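Local coordinates for protein beta-galactosidase (Bacillus circulans subsp. alkalophilus, PDB 3TTY) that hydrolyses terminal beta-galactosidic bonds as a zinc-binding, TIM-barrel glycoside hydrolase that assembles into a trimer, at residues A[508-512]-A[573-577]. Numbering follows the deposited sequence.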
loop_
_atom_site.group_PDB
_atom_site.type_symbol
_atom_site.label_atom_id
_atom_site.label_comp_id
_atom_site.label_asym_id
_atom_site.label_seq_id
_atom_site.Cartn_x
_atom_site.Cartn_y
_atom_site.Cartn_z
ATOM N N ASN A 508 -10.256 33.790 26.147
ATOM C CA ASN A 508 -10.298 35.190 26.520
ATOM C C ASN A 508 -9.490 36.068 25.584
ATOM O O ASN A 508 -9.954 37.126 25.160
ATOM C CB ASN A 508 -9.806 35.391 27.953
ATOM C CG ASN A 508 -10.767 34.839 28.973
ATOM O OD1 ASN A 508 -11.995 34.897 28.793
ATOM N ND2 ASN A 508 -10.220 34.290 30.062
ATOM N N VAL A 509 -8.275 35.639 25.273
ATOM C CA VAL A 509 -7.403 36.479 24.480
ATOM C C VAL A 509 -7.889 36.543 23.031
ATOM O O VAL A 509 -7.735 37.569 22.372
ATOM C CB VAL A 509 -5.928 36.046 24.557
ATOM C CG1 VAL A 509 -5.711 34.703 23.859
ATOM C CG2 VAL A 509 -5.059 37.122 23.945
ATOM N N MET A 510 -8.505 35.464 22.551
ATOM C CA MET A 510 -8.990 35.428 21.174
ATOM C C MET A 510 -10.362 36.093 21.033
ATOM O O MET A 510 -10.704 36.574 19.962
ATOM C CB MET A 510 -9.022 33.996 20.638
ATOM C CG MET A 510 -7.656 33.307 20.594
ATOM S SD MET A 510 -6.314 34.314 19.914
ATOM C CE MET A 510 -6.965 34.671 18.281
ATOM N N GLY A 511 -11.143 36.105 22.111
ATOM C CA GLY A 511 -12.427 36.795 22.143
ATOM C C GLY A 511 -13.503 36.123 21.318
ATOM O O GLY A 511 -14.471 36.765 20.888
ATOM N N ILE A 512 -13.337 34.827 21.078
ATOM C CA ILE A 512 -14.343 34.065 20.340
ATOM C C ILE A 512 -14.530 32.715 20.989
ATOM O O ILE A 512 -13.627 32.207 21.658
ATOM C CB ILE A 512 -13.943 33.823 18.868
ATOM C CG1 ILE A 512 -12.665 32.970 18.780
ATOM C CG2 ILE A 512 -13.768 35.131 18.122
ATOM C CD1 ILE A 512 -12.917 31.491 18.572
ATOM N N THR A 573 -11.568 37.099 12.726
ATOM C CA THR A 573 -11.903 38.003 13.816
ATOM C C THR A 573 -10.671 38.731 14.338
ATOM O O THR A 573 -9.548 38.234 14.218
ATOM C CB THR A 573 -12.610 37.257 14.974
ATOM O OG1 THR A 573 -11.678 36.385 15.631
ATOM C CG2 THR A 573 -13.810 36.440 14.439
ATOM N N ARG A 574 -10.895 39.920 14.898
ATOM C CA ARG A 574 -9.845 40.710 15.535
ATOM C C ARG A 574 -10.301 41.118 16.934
ATOM O O ARG A 574 -11.318 41.806 17.082
ATOM C CB ARG A 574 -9.534 41.968 14.713
ATOM C CG ARG A 574 -8.479 42.889 15.329
ATOM C CD ARG A 574 -8.322 44.181 14.535
ATOM N NE ARG A 574 -7.182 44.981 14.979
ATOM C CZ ARG A 574 -7.251 45.951 15.886
ATOM N NH1 ARG A 574 -8.412 46.246 16.457
ATOM N NH2 ARG A 574 -6.163 46.634 16.225
ATOM N N ASN A 575 -9.556 40.687 17.953
ATOM C CA ASN A 575 -9.845 41.076 19.331
ATOM C C ASN A 575 -8.839 42.055 19.888
ATOM O O ASN A 575 -7.651 41.761 19.919
ATOM C CB ASN A 575 -9.885 39.864 20.275
ATOM C CG ASN A 575 -10.583 40.191 21.616
ATOM O OD1 ASN A 575 -11.634 40.821 21.633
ATOM N ND2 ASN A 575 -9.979 39.794 22.723
ATOM N N LYS A 576 -9.310 43.204 20.365
ATOM C CA LYS A 576 -8.422 44.135 21.068
ATOM C C LYS A 576 -8.245 43.693 22.518
ATOM O O LYS A 576 -9.221 43.444 23.220
ATOM C CB LYS A 576 -8.967 45.563 21.024
ATOM C CG LYS A 576 -7.961 46.609 21.504
ATOM C CD LYS A 576 -6.790 46.729 20.528
ATOM C CE LYS A 576 -5.868 47.881 20.904
ATOM N NZ LYS A 576 -4.701 48.018 19.977
ATOM N N PHE A 577 -7.002 43.622 22.972
ATOM C CA PHE A 577 -6.704 43.018 24.256
ATOM C C PHE A 577 -5.527 43.772 24.846
ATOM O O PHE A 577 -4.385 43.558 24.451
ATOM C CB PHE A 577 -6.390 41.522 24.056
ATOM C CG PHE A 577 -6.286 40.728 25.332
ATOM C CD1 PHE A 577 -7.404 40.136 25.889
ATOM C CD2 PHE A 577 -5.058 40.542 25.958
ATOM C CE1 PHE A 577 -7.315 39.393 27.069
ATOM C CE2 PHE A 577 -4.960 39.801 27.135
ATOM C CZ PHE A 577 -6.096 39.222 27.686
HETATM O O HOH W 1 -10.020 37.257 17.276
#
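N575 reaches from strand 570-577 to the C-terminal end of helix 507-510, where its ND2 donates a hydrogen bond to V509 O (3.2 Å, N-H...O angle 159°). With CG anti to the backbone N (chi1 -163°), the amide extends from the strand toward the helix end. V509 O lies close to the amide plane, whereas ND2 stands above the carbonyl plane, well away from the lone-pair directions. Asparagine suits this buried place because its short side chain offers an N-H to a carbonyl at the end of a helix; S582 OG gives the same oxygen a second hydrogen bond.

A water probably makes the other polar link. It donates to M510 O (2.9 Å) and lies beside the hydroxyl of T573, but its approach to OG1 is unusually short, which leaves the exact geometry of this bridge between helix end and strand doubtful.

Just after M510, G511 leaves the helix with positive phi, a conformation glycine adopts easily. Its CA lies 3.9 Å from N575 CG, so the glycine passes close against the amide.

The remaining contacts are packing, toward the two ends. V509, branched at CB, can set CG2 over the centre of one face of the F577 ring in a CH-pi contact, 4.0 Å from the centroid and 11° off the normal; V509 CA also lies over a face of the ring, near CD1 and CE1. Beyond the turn, I512 CG2 makes van der Waals contact with T573, 3.5 Å from OG1 and, methyl to methyl, 3.9 Å from CG2.

Within the trimerisation-domain family region, E473 of helix 468-477 touches both V509 and F577. M510 turns from strand 570-577 to F482 and T484 of strand 481-485, while strand 580-585 runs antiparallel beside 570-577 in the mixed sheet, placing S582 against M510 and N575.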